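Local coordinates for putative cell adhesion protein (Bacteroides eggerthii, PDB 4GPV) that probably serves as a subunit of a bacterial pilus, being a FimA-like fimbrial protein of a human gut bacterium, with a putative role in cell adhesion, at residues Ala60-Ala64 with Thr78-Ala83; Thr261-Ser267 with Ile278-Phe284. All coordinates share one frame; numbering follows the deposited sequence.

Contact 1 (Ala60-Ala64 with Thr78-Ala83)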
loop_
_atom_site.group_PDB
_atom_site.type_symbol
_atom_site.label_atom_id
_atom_site.label_comp_id
_atom_site.label_asym_id
_atom_site.label_seq_id
_atom_site.Cartn_x
_atom_site.Cartn_y
_atom_site.Cartn_z
ATOM N N ALA A 60 -1.788 -26.655 -14.254
ATOM C CA ALA A 60 -1.392 -27.519 -13.132
ATOM C C ALA A 60 -0.029 -27.113 -12.573
ATOM O O ALA A 60 0.831 -26.647 -13.327
ATOM C CB ALA A 60 -1.336 -28.983 -13.569
ATOM N N LEU A 61 0.186 -27.328 -11.268
ATOM C CA LEU A 61 1.508 -27.106 -10.673
ATOM C C LEU A 61 2.505 -28.088 -11.331
ATOM O O LEU A 61 2.194 -29.258 -11.534
ATOM C CB LEU A 61 1.484 -27.311 -9.156
ATOM C CG LEU A 61 1.094 -26.088 -8.338
ATOM C CD1 LEU A 61 0.759 -26.487 -6.930
ATOM C CD2 LEU A 61 2.213 -25.026 -8.352
ATOM N N ASP A 62 3.674 -27.597 -11.702
ATOM C CA ASP A 62 4.664 -28.454 -12.352
ATOM C C ASP A 62 5.457 -29.232 -11.305
ATOM O O ASP A 62 6.064 -30.258 -11.596
ATOM C CB ASP A 62 5.573 -27.587 -13.229
ATOM C CG ASP A 62 6.609 -28.392 -13.984
ATOM O OD1 ASP A 62 6.216 -29.352 -14.706
ATOM O OD2 ASP A 62 7.799 -28.136 -13.784
ATOM N N CYS A 63 5.391 -28.747 -10.063
ATOM C CA CYS A 63 6.019 -29.297 -8.873
ATOM C C CYS A 63 5.536 -28.498 -7.665
ATOM O O CYS A 63 4.921 -27.431 -7.825
ATOM C CB CYS A 63 7.545 -29.257 -9.000
ATOM S SG CYS A 63 8.213 -27.601 -9.351
ATOM N N ALA A 64 5.853 -28.988 -6.447
ATOM C CA ALA A 64 5.486 -28.267 -5.218
ATOM C C ALA A 64 6.204 -26.883 -5.182
ATOM O O ALA A 64 7.333 -26.760 -5.653
ATOM C CB ALA A 64 5.847 -29.103 -3.984
ATOM N N THR A 78 13.121 -29.926 -9.139
ATOM C CA THR A 78 11.976 -30.814 -8.924
ATOM C C THR A 78 10.904 -30.694 -10.007
ATOM O O THR A 78 9.936 -31.457 -9.990
ATOM C CB THR A 78 11.362 -30.514 -7.556
ATOM O OG1 THR A 78 11.179 -29.104 -7.452
ATOM C CG2 THR A 78 12.236 -31.028 -6.415
ATOM N N GLY A 79 11.074 -29.732 -10.908
ATOM C CA GLY A 79 10.153 -29.469 -12.006
ATOM C C GLY A 79 10.500 -30.160 -13.305
ATOM O O GLY A 79 11.430 -30.969 -13.377
ATOM N N THR A 80 9.733 -29.853 -14.351
ATOM C CA THR A 80 9.911 -30.550 -15.620
ATOM C C THR A 80 9.940 -29.571 -16.791
ATOM O O THR A 80 9.700 -28.366 -16.612
ATOM C CB THR A 80 8.779 -31.595 -15.842
ATOM O OG1 THR A 80 7.614 -30.933 -16.325
ATOM C CG2 THR A 80 8.451 -32.457 -14.595
ATOM N N THR A 81 10.144 -30.122 -18.002
ATOM C CA THR A 81 10.144 -29.345 -19.248
ATOM C C THR A 81 8.719 -28.925 -19.646
ATOM O O THR A 81 8.539 -28.186 -20.631
ATOM C CB THR A 81 10.826 -30.114 -20.364
ATOM O OG1 THR A 81 10.231 -31.410 -20.487
ATOM C CG2 THR A 81 12.319 -30.216 -20.147
ATOM N N ALA A 82 7.720 -29.330 -18.836
ATOM C CA ALA A 82 6.331 -28.927 -19.030
ATOM C C ALA A 82 6.046 -27.560 -18.385
ATOM O O ALA A 82 4.986 -26.994 -18.659
ATOM C CB ALA A 82 5.384 -29.977 -18.478
ATOM N N ALA A 83 6.967 -27.008 -17.541
ATOM C CA ALA A 83 6.758 -25.683 -16.935
ATOM C C ALA A 83 6.659 -24.609 -18.025
ATOM O O ALA A 83 7.501 -24.569 -18.924
ATOM C CB ALA A 83 7.897 -25.343 -15.969
HETATM O O HOH W 1 7.431 -32.471 -10.724
HETATM O O HOH W 2 9.228 -28.840 -5.605
#

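Contact 2 (Thr261-Ser267 with Ile278-Phe284)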
loop_
_atom_site.group_PDB
_atom_site.type_symbol
_atom_site.label_atom_id
_atom_site.label_comp_id
_atom_site.label_asym_id
_atom_site.label_seq_id
_atom_site.Cartn_x
_atom_site.Cartn_y
_atom_site.Cartn_z
ATOM N N THR A 261 -9.951 6.407 -0.525
ATOM C CA THR A 261 -9.029 6.544 0.588
ATOM C C THR A 261 -8.874 8.050 0.866
ATOM O O THR A 261 -8.922 8.875 -0.062
ATOM C CB THR A 261 -7.699 5.857 0.237
ATOM O OG1 THR A 261 -7.929 4.437 0.098
ATOM C CG2 THR A 261 -6.615 6.076 1.299
ATOM N N ILE A 262 -8.688 8.412 2.147
ATOM C CA ILE A 262 -8.553 9.816 2.558
ATOM C C ILE A 262 -7.365 9.937 3.505
ATOM O O ILE A 262 -7.272 9.178 4.473
ATOM C CB ILE A 262 -9.842 10.360 3.272
ATOM C CG1 ILE A 262 -11.141 10.090 2.474
ATOM C CG2 ILE A 262 -9.658 11.870 3.709
ATOM C CD1 ILE A 262 -12.415 10.334 3.233
ATOM N N LEU A 263 -6.476 10.885 3.244
ATOM C CA LEU A 263 -5.385 11.201 4.178
ATOM C C LEU A 263 -5.773 12.478 4.897
ATOM O O LEU A 263 -6.220 13.409 4.247
ATOM C CB LEU A 263 -4.026 11.373 3.458
ATOM C CG LEU A 263 -2.846 11.814 4.366
ATOM C CD1 LEU A 263 -2.437 10.705 5.348
ATOM C CD2 LEU A 263 -1.672 12.252 3.514
ATOM N N ALA A 264 -5.663 12.522 6.247
ATOM C CA ALA A 264 -6.019 13.750 6.933
ATOM C C ALA A 264 -5.183 14.001 8.171
ATOM O O ALA A 264 -4.629 13.072 8.776
ATOM C CB ALA A 264 -7.491 13.693 7.369
ATOM N N ILE A 265 -5.138 15.269 8.554
ATOM C CA ILE A 265 -4.704 15.671 9.876
ATOM C C ILE A 265 -5.988 15.720 10.684
ATOM O O ILE A 265 -6.911 16.415 10.272
ATOM C CB ILE A 265 -3.934 16.995 9.926
ATOM C CG1 ILE A 265 -2.643 16.915 9.100
ATOM C CG2 ILE A 265 -3.660 17.396 11.416
ATOM C CD1 ILE A 265 -2.076 18.286 8.744
ATOM N N LYS A 266 -6.072 14.975 11.799
ATOM C CA LYS A 266 -7.249 15.005 12.675
ATOM C C LYS A 266 -6.872 15.862 13.876
ATOM O O LYS A 266 -5.814 15.639 14.470
ATOM C CB LYS A 266 -7.646 13.571 13.094
ATOM C CG LYS A 266 -8.899 13.544 13.962
ATOM C CD LYS A 266 -8.570 13.506 15.442
ATOM C CE LYS A 266 -9.737 14.004 16.262
ATOM N NZ LYS A 266 -9.425 13.939 17.718
ATOM N N SER A 267 -7.718 16.845 14.224
ATOM C CA SER A 267 -7.418 17.735 15.325
ATOM C C SER A 267 -8.638 17.902 16.198
ATOM O O SER A 267 -9.719 17.402 15.853
ATOM C CB SER A 267 -6.965 19.086 14.773
ATOM O OG SER A 267 -5.921 18.909 13.830
ATOM N N ILE A 278 -12.015 17.957 14.100
ATOM C CA ILE A 278 -11.916 18.685 12.830
ATOM C C ILE A 278 -10.851 17.997 12.021
ATOM O O ILE A 278 -10.024 17.261 12.570
ATOM C CB ILE A 278 -11.671 20.215 12.942
ATOM C CG1 ILE A 278 -10.338 20.512 13.665
ATOM C CG2 ILE A 278 -12.872 20.924 13.598
ATOM C CD1 ILE A 278 -9.822 21.904 13.573
ATOM N N PHE A 279 -10.897 18.198 10.724
ATOM C CA PHE A 279 -9.968 17.524 9.812
ATOM C C PHE A 279 -9.398 18.456 8.764
ATOM O O PHE A 279 -10.073 19.380 8.324
ATOM C CB PHE A 279 -10.706 16.376 9.085
ATOM C CG PHE A 279 -11.268 15.316 9.994
ATOM C CD1 PHE A 279 -12.535 15.457 10.558
ATOM C CD2 PHE A 279 -10.525 14.191 10.317
ATOM C CE1 PHE A 279 -13.048 14.481 11.417
ATOM C CE2 PHE A 279 -11.047 13.196 11.139
ATOM C CZ PHE A 279 -12.293 13.368 11.728
ATOM N N TYR A 280 -8.161 18.168 8.318
ATOM C CA TYR A 280 -7.544 18.864 7.184
ATOM C C TYR A 280 -7.278 17.736 6.189
ATOM O O TYR A 280 -6.261 17.057 6.294
ATOM C CB TYR A 280 -6.270 19.616 7.601
ATOM C CG TYR A 280 -6.497 20.590 8.733
ATOM C CD1 TYR A 280 -6.873 21.909 8.477
ATOM C CD2 TYR A 280 -6.272 20.217 10.056
ATOM C CE1 TYR A 280 -6.974 22.844 9.505
ATOM C CE2 TYR A 280 -6.419 21.138 11.103
ATOM C CZ TYR A 280 -6.774 22.450 10.822
ATOM O OH TYR A 280 -6.891 23.359 11.857
ATOM N N PRO A 281 -8.267 17.406 5.334
ATOM C CA PRO A 281 -8.154 16.171 4.546
ATOM C C PRO A 281 -7.835 16.327 3.056
ATOM O O PRO A 281 -7.978 17.413 2.476
ATOM C CB PRO A 281 -9.562 15.606 4.678
ATOM C CG PRO A 281 -10.449 16.840 4.754
ATOM C CD PRO A 281 -9.612 18.000 5.188
ATOM N N ILE A 282 -7.476 15.196 2.445
ATOM C CA ILE A 282 -7.311 15.068 1.007
ATOM C C ILE A 282 -7.934 13.747 0.576
ATOM O O ILE A 282 -7.561 12.688 1.088
ATOM C CB ILE A 282 -5.870 15.265 0.465
ATOM C CG1 ILE A 282 -5.872 15.427 -1.095
ATOM C CG2 ILE A 282 -4.922 14.191 0.903
ATOM C CD1 ILE A 282 -6.766 16.718 -1.685
ATOM N N LEU A 283 -8.904 13.819 -0.352
ATOM C CA LEU A 283 -9.574 12.629 -0.890
ATOM C C LEU A 283 -8.822 12.150 -2.096
ATOM O O LEU A 283 -8.553 12.958 -2.986
ATOM C CB LEU A 283 -11.035 12.937 -1.294
ATOM C CG LEU A 283 -12.100 12.846 -0.221
ATOM C CD1 LEU A 283 -11.957 13.961 0.740
ATOM C CD2 LEU A 283 -13.462 12.944 -0.846
ATOM N N PHE A 284 -8.512 10.848 -2.150
ATOM C CA PHE A 284 -7.834 10.242 -3.301
ATOM C C PHE A 284 -8.899 9.851 -4.324
ATOM O O PHE A 284 -9.251 8.662 -4.491
ATOM C CB PHE A 284 -6.968 9.051 -2.899
ATOM C CG PHE A 284 -5.692 9.523 -2.253
ATOM C CD1 PHE A 284 -4.599 9.899 -3.030
ATOM C CD2 PHE A 284 -5.604 9.659 -0.871
ATOM C CE1 PHE A 284 -3.417 10.355 -2.429
ATOM C CE2 PHE A 284 -4.409 10.098 -0.267
ATOM C CZ PHE A 284 -3.343 10.467 -1.057
HETATM O O HOH W 3 -9.007 6.159 -3.316
HETATM O O HOH W 4 -4.340 15.959 3.837
#

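Contact 1 (Ala60-Ala64 with Thr78-Ala83)
Asp62 grips Thr80 with both carboxylate oxygens, joining two loops at one end of the elongated chain; Thr80 itself opens an ST turn laid over a type I beta turn that runs to Ala83. OD2 of Asp62 accepts the backbone N of Thr80 at 2.6 Å in a nearly straight bond (167°), while Asp62 OD1 takes the hydroxyl OG1 of Thr80 at 2.7 Å. Both oxygens use their syn lone pairs, so the two bonds together fix the rotation of the carboxylate. The Asp62 side chain reaches across because CG stands anti to the backbone N (chi1 -178°). Beside the polar grip, the methyl CB of Ala83 packs on Asp62 OD2 at 3.5 Å. One residue on, Cys63 lies along the backbone of Thr78 and Gly79, its CB 3.4 Å from Thr78 O. A water bridges the loops by donating to the carbonyl oxygens of Asp62 and Thr78; another joins Ala64 O to the Thr78 hydroxyl. From outside the two loops, Arg56 forms a salt bridge with Asp62 OD1 and probably helps keep the carboxylate ionised, and Gly14 N adds a bond to Thr80 OG1, tying in the N-terminal segment. Within the ST turn, Thr80 OG1 also accepts Ala82 N at 3.0 Å.

Contact 2 (Thr261-Ser267 with Ile278-Phe284)
Leu263 and Ile282 bond to each other twice in the antiparallel ladder of a beta hairpin, strands 262-271 and 274-283 of the FimA-like C-terminal domain, the axes of the paired segments 4.5 Å apart. Ile265 with Tyr280 and Ser267 with Ile278 form reciprocal pairs of the same kind; beyond the Leu263-Ile282 rung, Phe284 N adds a bond to Thr261 O (2.9 Å). CA-H...O contacts fill in between, such as Phe279 CA to Ile265 O. Pro281, which has no N-H to give, sits at a non-hydrogen-bonded position opposite Ala264, so the ladder loses nothing there.

Apolar packing divides between the two faces. On one, Ile262 lies side by side with Leu283 and Pro281, its CG2 3.9 Å from Pro281 CB, and Lys266 lays its aliphatic stem obliquely across Phe279, with CG 3.6 Å from CE2 of that ring. The stem then bends at chi2 (-96°), and NZ continues to a salt bridge with Asp181. Ala264 CB meets the edge of the Phe279 ring, which also stacks edge-to-face with Tyr214. With an alanine in place of Phe279, the Lys266 stem and Tyr214 would probably lose the ring they pack on. On the other face, Leu263 CB touches Ile282 CG2 and the edge of Phe284, with Val301 of strand 297-306 touching all three side chains.

The polar ends find partners elsewhere in the chain: Tyr280 OH bonds Gly314 O and Ser267 OG bonds Asp180. That serine OG also lies in the plane of the Tyr280 ring, 3.6 Å from its CE2.

How the contacts relate
From the N terminus, after strands 18-24 and 40-46, the chain runs through strand 50-56 and the loop bearing 60-64, then through strands 66-68 and 73-76, before contact 1 closes this short excursion at 78-83, which leads into strand 83-90. Much later, strand 262-271 turns back as strand 274-283, and contact 2 zips up that hairpin within the seven-stranded sheet. The two closures follow in series, neither nesting nor crossing. Contacts 1 and 2 lie on opposite sides of the chain's centre, with about 49 Å between the centres of contact 1 and contact 2. Contact 1 links loops beside strand 50-56; contact 2 joins sheet strands packed against strands 297-306 and 329-343.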